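Endoglucanase (Humicola insolens, PDB 1DYS) hydrolyses internal beta-1,4-glucosidic linkages of cellulose as a family 6 glycoside hydrolase, contributing to the recycling of plant biomass. Local coordinates at residues 60-63 with 64-68; 125-128 with 129-132; 41-44 with 45-49; 168-172 with 173-177. All coordinates share one frame; numbering follows the deposited sequence. Where two conformers were deposited one is given.

How the interactions relate
All four interactions are local, joining residues a few positions apart, but they occupy different places in the barrel. Interaction 1 lies within helix 60-74 and interaction 3 at the C-terminal end of helix 34-46; interactions 2 and 4 are turns leading from a helix into neighbouring parallel strands, 132-136 and 175-180. Interactions 2 and 4 bury chiefly apolar side chains, whereas interaction 3 carries a surface salt-bridge network and interaction 1 has one buried and one polar flank. Interaction 2 touches both neighbours: Ala127 and Phe132 pack on Ile66 of interaction 1, and Gln131 probably hydrogen-bonds His176 of interaction 4. Interaction 3 stands apart, touching none of the others.

Interaction 1: 60-63 with 64-68; sequences RDID and VAIQN
Val64 leans back over the preceding turn, its CB 3.5 Å from Asp61 O. The methyl CG2 reaches further, lying 3.6 Å from Arg60 O and alongside the Asp61 carboxylate, with which it points the same way. This follows from the valine torsion: CG1 is anti to the backbone N (chi1 179°), which leaves CG2 beside that N and over the earlier residues. The same backbone N donates to Arg60 O in the carbonyl plane, over 3.2 Å. This i to i+4 pattern belongs to the first turns of helix 60-74, the crossover helix of the beta-alpha-beta unit between strands 51-53 and 79-85. On the outer flank Asp63 takes part mainly through its backbone: Asp63 O accepts the N-H of Gln67 at 2.9 Å, while its carboxylate turns aside to a salt bridge with Lys123 of helix 108-126. The buried flank is carried by Ile62. Its O receives Ile66 N at 2.9 Å and is also closely approached by Ile66 CG1, at 3.3 Å. Beyond the backbone, CG2 of Ile62 touches CD1 of Ile66 at 3.8 Å as the two branched chains cross obliquely, and Ile62 packs on against Phe120 and Leu124 of helix 108-126.

Interaction 2: 125-128 with 129-132; sequences KAAS and DVQF
Val130 N donates to Ala127 O over 3.0 Å and closes a type I beta turn, Ala127 to Val130, just where helix 108-126 ends and the chain heads for strand 132-136. Ala127 is at the same time the centre of an inverse gamma turn, so two tight turns overlap at this residue as the helix ends. The donor stands 53° out of the carbonyl plane, well away from the usual lone-pair direction. Within this turn the Asp129 side chain folds back over the backbone. Its CB rests 3.7 Å from Ser128 C. CG then lies between the backbone N and the carbonyl carbon (chi1 58°), which swings the carboxylate back toward the start of the turn instead of out from it. At the tip, OD1 settles over the Ala127 backbone, 3.3 Å from Ala127 C, and its charge is met by a salt bridge to Arg70 of helix 60-74. The Ala127 methyl group, also beside OD1, faces in its other direction the buried Phe132, whose ring plane it meets at the edge, with CB 4.0 Å from CZ. One face of that ring carries Val130 CG1, 3.5 Å above the plane and offset toward the rim, while Ala127 O lies near the ring plane, 3.6 Å from Phe132 CE2.

Interaction 3: 41-44 with 45-49; sequences KYVQ and EKVGT
Lys41 and Glu45, one turn apart near the C-terminal end of helix 34-46, form one arm of a salt-bridge network that Lys46 completes. Lys41 NZ reaches Glu45 OE2 at 3.3 Å, a weak bond, with the lysine chain bent at its last two torsions. Glu45 OE1 serves different partners: it pairs with Lys46 NZ, also at 3.3 Å, and accepts a hydrogen bond from a water to which Lys41 NZ donates weakly. Both carboxylate oxygens are thus engaged, and the carboxylate between them probably offsets the like charges of the two ammonium groups. Along the backbone, Glu45 N donates to Lys41 O, with a weak second bond to Tyr42 O. The main claim on Tyr42 O is Lys46 N, 2.8 Å away and nearly along the C=O axis (168°). Val47 N reaches Val43 O only weakly as the chain leaves helical geometry. Gln44 is satisfied from helix 15-29, its O by Ser18 OG and its NE2 by Asp22. The Tyr42 ring lies back along the helix end: CG is anti to the backbone N (chi1 178°), and Lys46 CD comes over one face, 3.9 Å from CD2, while Val47 CG2 approaches obliquely, 3.6 Å from CE1. With a serine at Tyr42, Lys46 CD and Val47 CG2 would probably lose the surface they rest against, and the lysine chain would be freer to turn. The phenol oxygen is held through solvent: one water lies 3.1 Å from Tyr42 OH and donates to Lys46 O.

Interaction 4: 168-172 with 173-177; sequences SQLQA and SHIHL
Ser173 continues directly from Ala172 as the first of the two central residues in a type I beta turn running to Ile175. His174 is the second. Its CG stands between the backbone N and the carbonyl carbon (chi1 64°), a torsion that brings the ring back beside Ala172, whose CB is 3.6 Å from CE1; His174 NE2 is bonded to Leu124 O of helix 108-126. Ile175 closes the turn through its N, which donates to Ala172 O at 3.2 Å from well above the carbonyl plane (68°). Its CG1 lies over the centre of the His174 ring, CD1 touches Ala172 CB at 3.7 Å, and CG2 leans on Leu170 O at 3.5 Å. A water lodged between the 170-172 backbone and Ile175 accepts from Ala172 N and lies 2.7 Å from Leu170 O and 2.6 Å from Ile175 O, bridging these backbone groups. Two residues on, Leu177 points to the same side as Ile175, crossing Leu170 at about a right angle: CD2 meets Leu170 CB at 3.9 Å, and CD1 sits 3.5 Å from Leu170 O. Shortened to an alanine, this leucine would probably leave a gap beside Leu170 and take away the methyl contact against Leu170 O. The whole is a helix-to-strand connection of the family 6 parallel barrel, bringing the end of helix 150-169 round into strand 175-180, beside strand 132-136.

Interaction 1: 60-63 with 64-68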
ATOM      1  N   ARG A  60      -0.458  -1.321  16.432  1.00 15.56           N
ATOM      2  CA  ARG A  60       0.132  -2.418  17.193  1.00 16.80           C
ATOM      3  C   ARG A  60       1.633  -2.273  17.296  1.00 15.95           C
ATOM      4  O   ARG A  60       2.207  -2.691  18.294  1.00 17.25           O
ATOM      5  CB  ARG A  60      -0.217  -3.793  16.607  1.00 20.89           C
ATOM      6  CG  ARG A  60       0.457  -4.130  15.284  1.00 24.06           C
ATOM      7  CD  ARG A  60      -0.199  -5.315  14.559  1.00 31.87           C
ATOM      8  NE  ARG A  60      -1.609  -5.105  14.360  1.00 33.83           N
ATOM      9  CZ  ARG A  60      -2.734  -5.789  14.300  1.00 35.90           C
ATOM     10  NH1 ARG A  60      -2.818  -7.109  14.448  1.00 29.08           N
ATOM     11  NH2 ARG A  60      -3.853  -5.086  14.095  1.00 33.10           N
ATOM     12  N   ASP A  61       2.304  -1.624  16.303  1.00 19.09           N
ATOM     13  CA  ASP A  61       3.735  -1.389  16.407  1.00 15.63           C
ATOM     14  C   ASP A  61       4.073  -0.426  17.545  1.00 15.44           C
ATOM     15  O   ASP A  61       5.215  -0.443  18.008  1.00 18.75           O
ATOM     16  CB  ASP A  61       4.352  -0.911  15.090  1.00 14.39           C
ATOM     17  CG  ASP A  61       4.726  -2.090  14.204  1.00 18.12           C
ATOM     18  OD1 ASP A  61       4.637  -3.247  14.661  1.00 23.64           O
ATOM     19  OD2 ASP A  61       5.114  -1.891  13.018  1.00 18.24           O
ATOM     20  N   ILE A  62       3.109   0.408  18.025  1.00 13.50           N
ATOM     21  CA  ILE A  62       3.445   1.238  19.183  1.00 16.23           C
ATOM     22  C   ILE A  62       3.645   0.352  20.416  1.00 20.75           C
ATOM     23  O   ILE A  62       4.572   0.548  21.226  1.00 16.45           O
ATOM     24  CB  ILE A  62       2.337   2.276  19.445  1.00 18.28           C
ATOM     25  CG1 ILE A  62       2.205   3.219  18.250  1.00 18.12           C
ATOM     26  CG2 ILE A  62       2.652   3.141  20.660  1.00 16.41           C
ATOM     27  CD1 ILE A  62       1.035   4.185  18.416  1.00 19.28           C
ATOM     28  N   ASP A  63       2.795  -0.667  20.566  1.00 17.23           N
ATOM     29  CA  ASP A  63       2.957  -1.617  21.673  1.00 19.20           C
ATOM     30  C   ASP A  63       4.314  -2.313  21.563  1.00 19.34           C
ATOM     31  O   ASP A  63       5.022  -2.476  22.574  1.00 22.74           O
ATOM     32  CB  ASP A  63       1.784  -2.599  21.741  1.00 21.12           C
ATOM     33  CG  ASP A  63       0.457  -1.877  21.891  1.00 21.39           C
ATOM     34  OD1 ASP A  63       0.305  -0.954  22.716  1.00 25.66           O
ATOM     35  OD2 ASP A  63      -0.523  -2.189  21.173  1.00 30.68           O
ATOM     36  N   VAL A  64       4.678  -2.699  20.332  1.00 17.14           N
ATOM     37  CA  VAL A  64       5.978  -3.308  20.100  1.00 15.53           C
ATOM     38  C   VAL A  64       7.106  -2.369  20.551  1.00 14.91           C
ATOM     39  O   VAL A  64       8.025  -2.795  21.272  1.00 16.37           O
ATOM     40  CB  VAL A  64       6.216  -3.713  18.633  1.00 17.08           C
ATOM     41  CG1 VAL A  64       7.612  -4.327  18.492  1.00 18.67           C
ATOM     42  CG2 VAL A  64       5.154  -4.701  18.185  1.00 20.31           C
ATOM     43  N   ALA A  65       7.050  -1.102  20.117  1.00 15.69           N
ATOM     44  CA  ALA A  65       8.097  -0.141  20.482  1.00 15.10           C
ATOM     45  C   ALA A  65       8.187   0.046  22.000  1.00 17.42           C
ATOM     46  O   ALA A  65       9.262   0.108  22.618  1.00 15.84           O
ATOM     47  CB  ALA A  65       7.896   1.204  19.762  1.00 17.84           C
ATOM     48  N   ILE A  66       7.026   0.154  22.641  1.00 14.55           N
ATOM     49  CA  ILE A  66       6.992   0.342  24.104  1.00 23.15           C
ATOM     50  C   ILE A  66       7.567  -0.874  24.807  1.00 18.04           C
ATOM     51  O   ILE A  66       8.271  -0.710  25.808  1.00 20.04           O
ATOM     52  CB  ILE A  66       5.544   0.606  24.542  1.00 19.03           C
ATOM     53  CG1 ILE A  66       5.139   2.021  24.168  1.00 19.68           C
ATOM     54  CG2 ILE A  66       5.328   0.415  26.056  1.00 18.72           C
ATOM     55  CD1 ILE A  66       3.653   2.267  24.228  1.00 18.42           C
ATOM     56  N   GLN A  67       7.278  -2.082  24.371  1.00 18.61           N
ATOM     57  CA  GLN A  67       7.836  -3.305  24.945  1.00 16.62           C
ATOM     58  C   GLN A  67       9.346  -3.248  24.878  1.00 21.78           C
ATOM     59  O   GLN A  67      10.122  -3.439  25.820  1.00 19.15           O
ATOM     60  CB  GLN A  67       7.302  -4.561  24.242  1.00 21.47           C
ATOM     61  CG  GLN A  67       8.158  -5.779  24.606  1.00 35.22           C
ATOM     62  CD  GLN A  67       7.557  -7.100  24.171  1.00 37.11           C
ATOM     63  OE1 GLN A  67       6.341  -7.250  24.070  1.00 33.68           O
ATOM     64  NE2 GLN A  67       8.403  -8.088  23.916  1.00 41.81           N
ATOM     65  N   ASN A  68       9.850  -2.928  23.664  1.00 18.06           N
ATOM     66  CA  ASN A  68      11.274  -2.782  23.452  1.00 18.35           C
ATOM     67  C   ASN A  68      11.891  -1.689  24.313  1.00 19.58           C
ATOM     68  O   ASN A  68      12.994  -1.866  24.817  1.00 23.36           O
ATOM     69  CB  ASN A  68      11.557  -2.519  21.963  1.00 14.91           C
ATOM     70  CG  ASN A  68      11.194  -3.683  21.074  1.00 22.58           C
ATOM     71  OD1 ASN A  68      11.128  -4.832  21.519  1.00 24.04           O
ATOM     72  ND2 ASN A  68      11.022  -3.421  19.773  1.00 18.67           N
TER

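Interaction 2: 125-128 with 129-132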
ATOM      1  N   LYS A 125       0.002   7.932  26.443  1.00 15.59           N
ATOM      2  CA  LYS A 125      -0.264   8.510  27.779  1.00 16.00           C
ATOM      3  C   LYS A 125      -0.245   7.408  28.818  1.00 21.55           C
ATOM      4  O   LYS A 125       0.110   7.686  29.974  1.00 21.82           O
ATOM      5  CB  LYS A 125      -1.588   9.287  27.781  1.00 18.83           C
ATOM      6  CG  LYS A 125      -1.491  10.613  27.029  1.00 20.04           C
ATOM      7  CD  LYS A 125      -2.828  11.361  26.981  1.00 18.92           C
ATOM      8  CE  LYS A 125      -2.592  12.713  26.323  1.00 21.03           C
ATOM      9  NZ  LYS A 125      -3.832  13.479  26.120  1.00 22.21           N
ATOM     10  N   ALA A 126      -0.561   6.166  28.461  1.00 17.28           N
ATOM     11  CA  ALA A 126      -0.479   5.068  29.451  1.00 13.39           C
ATOM     12  C   ALA A 126       0.968   4.757  29.767  1.00 19.73           C
ATOM     13  O   ALA A 126       1.316   4.423  30.908  1.00 22.21           O
ATOM     14  CB  ALA A 126      -1.204   3.842  28.918  1.00 21.36           C
ATOM     15  N   ALA A 127       1.861   4.914  28.782  1.00 20.52           N
ATOM     16  CA  ALA A 127       3.270   4.583  29.012  1.00 21.72           C
ATOM     17  C   ALA A 127       4.043   5.799  29.465  1.00 19.05           C
ATOM     18  O   ALA A 127       5.003   6.277  28.840  1.00 17.22           O
ATOM     19  CB  ALA A 127       3.860   3.986  27.720  1.00 15.16           C
ATOM     20  N   SER A 128       3.674   6.350  30.621  1.00 18.37           N
ATOM     21  CA  SER A 128       4.252   7.543  31.220  1.00 22.55           C
ATOM     22  C   SER A 128       5.720   7.425  31.635  1.00 20.88           C
ATOM     23  O   SER A 128       6.386   8.445  31.858  1.00 19.69           O
ATOM     24  CB  SER A 128       3.420   7.953  32.444  1.00 18.62           C
ATOM     25  OG  SER A 128       3.308   6.948  33.414  0.70 16.43           O
ATOM     26  N   ASP A 129       6.215   6.213  31.719  1.00 19.68           N
ATOM     27  CA  ASP A 129       7.545   5.793  32.036  1.00 20.35           C
ATOM     28  C   ASP A 129       8.463   5.818  30.808  1.00 24.26           C
ATOM     29  O   ASP A 129       9.674   5.644  30.909  1.00 24.84           O
ATOM     30  CB  ASP A 129       7.537   4.353  32.568  1.00 18.77           C
ATOM     31  CG  ASP A 129       6.964   3.300  31.658  1.00 24.11           C
ATOM     32  OD1 ASP A 129       5.885   3.517  31.048  1.00 22.58           O
ATOM     33  OD2 ASP A 129       7.488   2.177  31.502  1.00 23.69           O
ATOM     34  N   VAL A 130       7.853   5.959  29.630  1.00 19.32           N
ATOM     35  CA  VAL A 130       8.667   5.978  28.407  1.00 19.81           C
ATOM     36  C   VAL A 130       8.735   7.350  27.768  1.00 16.92           C
ATOM     37  O   VAL A 130       7.736   8.062  27.668  1.00 17.20           O
ATOM     38  CB  VAL A 130       8.024   4.959  27.437  1.00 14.96           C
ATOM     39  CG1 VAL A 130       8.739   4.910  26.092  1.00 22.58           C
ATOM     40  CG2 VAL A 130       8.027   3.567  28.077  1.00 16.89           C
ATOM     41  N   GLN A 131       9.940   7.712  27.264  1.00 16.00           N
ATOM     42  CA  GLN A 131      10.006   8.996  26.565  1.00 17.10           C
ATOM     43  C   GLN A 131       9.743   8.807  25.063  1.00 15.89           C
ATOM     44  O   GLN A 131      10.349   7.870  24.524  1.00 18.07           O
ATOM     45  CB  GLN A 131      11.408   9.645  26.751  1.00 15.42           C
ATOM     46  CG  GLN A 131      11.590   9.993  28.245  1.00 19.47           C
ATOM     47  CD  GLN A 131      10.833  11.231  28.670  1.00 18.68           C
ATOM     48  OE1 GLN A 131      10.760  12.238  27.960  1.00 21.52           O
ATOM     49  NE2 GLN A 131      10.207  11.160  29.850  1.00 23.09           N
ATOM     50  N   PHE A 132       8.960   9.687  24.453  1.00 14.56           N
ATOM     51  CA  PHE A 132       8.660   9.545  23.040  1.00 15.44           C
ATOM     52  C   PHE A 132       8.988  10.802  22.251  1.00 19.18           C
ATOM     53  O   PHE A 132       8.730  11.928  22.684  1.00 16.83           O
ATOM     54  CB  PHE A 132       7.138   9.311  22.840  1.00 13.70           C
ATOM     55  CG  PHE A 132       6.594   8.035  23.413  1.00 12.58           C
ATOM     56  CD1 PHE A 132       6.629   6.818  22.749  1.00 14.61           C
ATOM     57  CD2 PHE A 132       6.103   8.032  24.719  1.00 14.89           C
ATOM     58  CE1 PHE A 132       6.141   5.681  23.324  1.00 16.67           C
ATOM     59  CE2 PHE A 132       5.651   6.870  25.312  1.00 14.44           C
ATOM     60  CZ  PHE A 132       5.627   5.674  24.613  1.00 24.08           C
TER

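Interaction 3: 41-44 with 45-49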
ATOM      1  N   LYS A  41      25.495  -5.566  11.177  1.00 18.92           N
ATOM      2  CA  LYS A  41      25.220  -5.876  12.594  1.00 22.78           C
ATOM      3  C   LYS A  41      25.319  -4.646  13.488  1.00 21.74           C
ATOM      4  O   LYS A  41      24.574  -4.508  14.461  1.00 18.77           O
ATOM      5  CB  LYS A  41      26.145  -7.007  13.079  1.00 23.98           C
ATOM      6  CG  LYS A  41      25.590  -7.715  14.318  1.00 21.98           C
ATOM      7  CD  LYS A  41      26.041  -9.175  14.330  1.00 32.46           C
ATOM      8  CE  LYS A  41      26.743  -9.527  15.624  1.00 40.42           C
ATOM      9  NZ  LYS A  41      25.822  -9.696  16.777  1.00 45.05           N
ATOM     10  N   TYR A  42      26.167  -3.693  13.171  1.00 17.12           N
ATOM     11  CA  TYR A  42      26.330  -2.430  13.885  1.00 17.44           C
ATOM     12  C   TYR A  42      24.980  -1.697  13.792  1.00 17.60           C
ATOM     13  O   TYR A  42      24.430  -1.369  14.830  1.00 18.30           O
ATOM     14  CB  TYR A  42      27.436  -1.525  13.358  1.00 18.45           C
ATOM     15  CG  TYR A  42      27.627  -0.186  14.037  1.00 19.03           C
ATOM     16  CD1 TYR A  42      26.821   0.897  13.781  1.00 17.73           C
ATOM     17  CD2 TYR A  42      28.657  -0.005  14.962  1.00 21.04           C
ATOM     18  CE1 TYR A  42      26.991   2.124  14.400  1.00 18.75           C
ATOM     19  CE2 TYR A  42      28.852   1.225  15.582  1.00 28.47           C
ATOM     20  CZ  TYR A  42      28.020   2.283  15.302  1.00 28.03           C
ATOM     21  OH  TYR A  42      28.222   3.493  15.933  1.00 25.85           O
ATOM     22  N   VAL A  43      24.491  -1.578  12.556  1.00 16.45           N
ATOM     23  CA  VAL A  43      23.167  -0.933  12.433  1.00 13.47           C
ATOM     24  C   VAL A  43      22.114  -1.714  13.186  1.00 18.93           C
ATOM     25  O   VAL A  43      21.203  -1.128  13.798  1.00 17.25           O
ATOM     26  CB  VAL A  43      22.786  -0.766  10.943  1.00 17.47           C
ATOM     27  CG1 VAL A  43      21.394  -0.151  10.757  1.00 15.90           C
ATOM     28  CG2 VAL A  43      23.851   0.066  10.254  1.00 14.49           C
ATOM     29  N   GLN A  44      22.121  -3.060  13.131  1.00 14.80           N
ATOM     30  CA  GLN A  44      21.096  -3.856  13.779  1.00 16.17           C
ATOM     31  C   GLN A  44      20.969  -3.682  15.294  1.00 15.63           C
ATOM     32  O   GLN A  44      19.861  -3.730  15.836  1.00 16.96           O
ATOM     33  CB  GLN A  44      21.330  -5.377  13.544  1.00 16.42           C
ATOM     34  CG  GLN A  44      20.975  -5.802  12.125  1.00 19.44           C
ATOM     35  CD  GLN A  44      21.246  -7.290  11.939  1.00 23.66           C
ATOM     36  OE1 GLN A  44      22.398  -7.704  12.004  1.00 20.63           O
ATOM     37  NE2 GLN A  44      20.212  -8.099  11.716  1.00 21.61           N
ATOM     38  N   GLU A  45      22.105  -3.494  15.948  1.00 17.72           N
ATOM     39  CA  GLU A  45      22.118  -3.425  17.400  1.00 20.01           C
ATOM     40  C   GLU A  45      22.317  -2.044  17.959  1.00 18.93           C
ATOM     41  O   GLU A  45      21.923  -1.829  19.116  1.00 23.99           O
ATOM     42  CB  GLU A  45      23.280  -4.287  17.899  1.00 18.32           C
ATOM     43  CG  GLU A  45      23.299  -5.687  17.339  1.00 23.77           C
ATOM     44  CD  GLU A  45      23.990  -6.675  18.248  1.00 33.30           C
ATOM     45  OE1 GLU A  45      24.959  -6.284  18.928  1.00 45.19           O
ATOM     46  OE2 GLU A  45      23.579  -7.853  18.281  1.00 35.39           O
ATOM     47  N   LYS A  46      22.975  -1.153  17.240  1.00 18.31           N
ATOM     48  CA  LYS A  46      23.318   0.127  17.828  1.00 18.40           C
ATOM     49  C   LYS A  46      22.745   1.360  17.188  1.00 23.82           C
ATOM     50  O   LYS A  46      23.118   2.459  17.641  1.00 24.60           O
ATOM     51  CB  LYS A  46      24.861   0.271  17.839  1.00 18.01           C
ATOM     52  CG  LYS A  46      25.519  -0.722  18.787  1.00 23.69           C
ATOM     53  CD  LYS A  46      26.747  -1.351  18.140  1.00 30.76           C
ATOM     54  CE  LYS A  46      27.477  -2.236  19.134  1.00 45.46           C
ATOM     55  NZ  LYS A  46      26.847  -3.574  19.365  1.00 43.16           N
ATOM     56  N   VAL A  47      21.935   1.238  16.125  1.00 17.29           N
ATOM     57  CA  VAL A  47      21.503   2.494  15.486  1.00 15.28           C
ATOM     58  C   VAL A  47      19.982   2.632  15.595  1.00 13.52           C
ATOM     59  O   VAL A  47      19.334   1.724  15.086  1.00 16.31           O
ATOM     60  CB  VAL A  47      21.930   2.487  14.016  1.00 14.62           C
ATOM     61  CG1 VAL A  47      21.381   3.651  13.224  1.00 13.84           C
ATOM     62  CG2 VAL A  47      23.476   2.571  13.889  1.00 17.49           C
ATOM     63  N   GLY A  48      19.524   3.644  16.343  1.00 15.51           N
ATOM     64  CA  GLY A  48      18.057   3.730  16.509  1.00 16.24           C
ATOM     65  C   GLY A  48      17.387   4.194  15.218  1.00 15.45           C
ATOM     66  O   GLY A  48      17.979   4.950  14.471  1.00 15.17           O
ATOM     67  N   THR A  49      16.158   3.710  15.005  1.00 16.03           N
ATOM     68  CA  THR A  49      15.386   4.142  13.840  1.00 16.13           C
ATOM     69  C   THR A  49      13.945   4.350  14.318  1.00 17.15           C
ATOM     70  O   THR A  49      13.522   3.608  15.209  1.00 15.90           O
ATOM     71  CB  THR A  49      15.476   3.100  12.732  1.00 16.91           C
ATOM     72  OG1 THR A  49      16.860   3.025  12.319  1.00 14.21           O
ATOM     73  CG2 THR A  49      14.782   3.613  11.466  1.00 16.21           C
TER
HETATM   74  O   HOH W   1      27.395  -7.300  17.720  1.00 36.83           O
HETATM   75  O   HOH W   2      25.628   4.427  17.424  1.00 38.67           O

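Interaction 4: 168-172 with 173-177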
ATOM      1  N   SER A 168      -3.197  18.513  19.751  1.00 19.53           N
ATOM      2  CA  SER A 168      -4.013  18.686  20.967  1.00 21.13           C
ATOM      3  C   SER A 168      -4.096  17.432  21.805  1.00 19.30           C
ATOM      4  O   SER A 168      -4.237  17.504  23.041  1.00 19.82           O
ATOM      5  CB  SER A 168      -5.425  19.183  20.624  1.00 21.41           C
ATOM      6  OG  SER A 168      -6.352  18.215  20.130  1.00 20.79           O
ATOM      7  N   GLN A 169      -4.120  16.245  21.196  1.00 15.41           N
ATOM      8  CA  GLN A 169      -4.242  15.015  21.953  1.00 14.97           C
ATOM      9  C   GLN A 169      -2.948  14.432  22.514  1.00 15.50           C
ATOM     10  O   GLN A 169      -3.011  13.449  23.251  1.00 17.12           O
ATOM     11  CB  GLN A 169      -4.853  13.903  21.073  1.00 16.43           C
ATOM     12  CG  GLN A 169      -6.350  14.131  20.831  1.00 18.51           C
ATOM     13  CD  GLN A 169      -7.073  13.641  22.077  1.00 17.43           C
ATOM     14  OE1 GLN A 169      -6.914  12.497  22.533  1.00 21.30           O
ATOM     15  NE2 GLN A 169      -7.813  14.548  22.696  1.00 18.42           N
ATOM     16  N   LEU A 170      -1.799  14.993  22.164  1.00 16.44           N
ATOM     17  CA  LEU A 170      -0.513  14.447  22.542  1.00 18.88           C
ATOM     18  C   LEU A 170       0.318  15.387  23.390  1.00 19.41           C
ATOM     19  O   LEU A 170       1.524  15.561  23.196  1.00 18.95           O
ATOM     20  CB  LEU A 170       0.261  14.100  21.238  1.00 16.72           C
ATOM     21  CG  LEU A 170      -0.425  12.947  20.487  1.00 12.75           C
ATOM     22  CD1 LEU A 170       0.172  12.823  19.071  1.00 12.96           C
ATOM     23  CD2 LEU A 170      -0.310  11.611  21.178  1.00 15.61           C
ATOM     24  N   GLN A 171      -0.358  16.111  24.301  1.00 18.55           N
ATOM     25  CA  GLN A 171       0.383  16.998  25.203  1.00 18.48           C
ATOM     26  C   GLN A 171       0.695  16.240  26.495  1.00 20.27           C
ATOM     27  O   GLN A 171      -0.243  15.862  27.205  1.00 22.91           O
ATOM     28  CB  GLN A 171      -0.487  18.205  25.532  1.00 18.70           C
ATOM     29  CG  GLN A 171      -0.856  19.131  24.417  1.00 20.71           C
ATOM     30  CD  GLN A 171       0.325  19.832  23.768  1.00 28.28           C
ATOM     31  OE1 GLN A 171       1.035  20.601  24.413  1.00 26.82           O
ATOM     32  NE2 GLN A 171       0.511  19.561  22.488  1.00 18.32           N
ATOM     33  N   ALA A 172       1.958  15.988  26.794  1.00 22.62           N
ATOM     34  CA  ALA A 172       2.348  15.294  28.027  1.00 18.98           C
ATOM     35  C   ALA A 172       3.834  15.550  28.256  1.00 23.47           C
ATOM     36  O   ALA A 172       4.534  15.831  27.270  1.00 22.25           O
ATOM     37  CB  ALA A 172       2.085  13.811  27.948  1.00 19.85           C
ATOM     38  N   SER A 173       4.345  15.505  29.483  1.00 21.36           N
ATOM     39  CA  SER A 173       5.765  15.793  29.662  1.00 25.83           C
ATOM     40  C   SER A 173       6.700  14.744  29.080  1.00 24.83           C
ATOM     41  O   SER A 173       7.884  15.056  28.927  1.00 22.13           O
ATOM     42  CB  SER A 173       6.038  15.979  31.161  1.00 23.74           C
ATOM     43  OG  SER A 173       6.010  14.737  31.828  1.00 29.00           O
ATOM     44  N   HIS A 174       6.234  13.538  28.748  1.00 17.75           N
ATOM     45  CA  HIS A 174       7.076  12.486  28.220  1.00 17.50           C
ATOM     46  C   HIS A 174       6.866  12.313  26.705  1.00 16.39           C
ATOM     47  O   HIS A 174       7.471  11.444  26.099  1.00 17.58           O
ATOM     48  CB  HIS A 174       6.868  11.156  28.944  1.00 17.07           C
ATOM     49  CG  HIS A 174       5.469  10.630  28.737  1.00 20.56           C
ATOM     50  ND1 HIS A 174       4.349  11.266  29.227  1.00 21.16           N
ATOM     51  CD2 HIS A 174       5.037   9.535  28.074  1.00 20.15           C
ATOM     52  CE1 HIS A 174       3.277  10.569  28.885  1.00 13.95           C
ATOM     53  NE2 HIS A 174       3.655   9.528  28.144  1.00 18.66           N
ATOM     54  N   ILE A 175       6.049  13.207  26.151  1.00 19.18           N
ATOM     55  CA  ILE A 175       5.798  13.172  24.701  1.00 15.87           C
ATOM     56  C   ILE A 175       6.337  14.449  24.070  1.00 17.27           C
ATOM     57  O   ILE A 175       5.939  15.572  24.395  1.00 18.00           O
ATOM     58  CB  ILE A 175       4.293  13.075  24.391  1.00 23.04           C
ATOM     59  CG1 ILE A 175       3.663  11.819  24.986  1.00 19.39           C
ATOM     60  CG2 ILE A 175       4.075  13.115  22.870  1.00 17.36           C
ATOM     61  CD1 ILE A 175       2.132  11.795  24.836  1.00 16.58           C
ATOM     62  N   HIS A 176       7.277  14.303  23.114  1.00 15.25           N
ATOM     63  CA  HIS A 176       7.941  15.422  22.464  1.00 18.06           C
ATOM     64  C   HIS A 176       7.596  15.469  20.980  1.00 17.50           C
ATOM     65  O   HIS A 176       7.906  14.529  20.271  1.00 19.93           O
ATOM     66  CB  HIS A 176       9.456  15.272  22.669  1.00 20.20           C
ATOM     67  CG  HIS A 176       9.726  15.020  24.138  1.00 17.31           C
ATOM     68  ND1 HIS A 176       9.721  16.055  25.063  1.00 23.89           N
ATOM     69  CD2 HIS A 176       9.917  13.871  24.805  1.00 16.22           C
ATOM     70  CE1 HIS A 176       9.948  15.502  26.252  1.00 19.91           C
ATOM     71  NE2 HIS A 176      10.073  14.200  26.140  1.00 17.72           N
ATOM     72  N   LEU A 177       6.846  16.500  20.616  1.00 16.15           N
ATOM     73  CA  LEU A 177       6.309  16.565  19.258  1.00 20.26           C
ATOM     74  C   LEU A 177       7.177  17.351  18.321  1.00 18.87           C
ATOM     75  O   LEU A 177       7.583  18.472  18.600  1.00 17.54           O
ATOM     76  CB  LEU A 177       4.896  17.153  19.325  1.00 16.68           C
ATOM     77  CG  LEU A 177       3.896  16.390  20.201  1.00 20.48           C
ATOM     78  CD1 LEU A 177       2.566  17.138  20.258  1.00 23.84           C
ATOM     79  CD2 LEU A 177       3.684  14.972  19.691  1.00 19.91           C
TER
HETATM   80  O   HOH W   3       3.665  16.824  24.215  1.00 23.19           O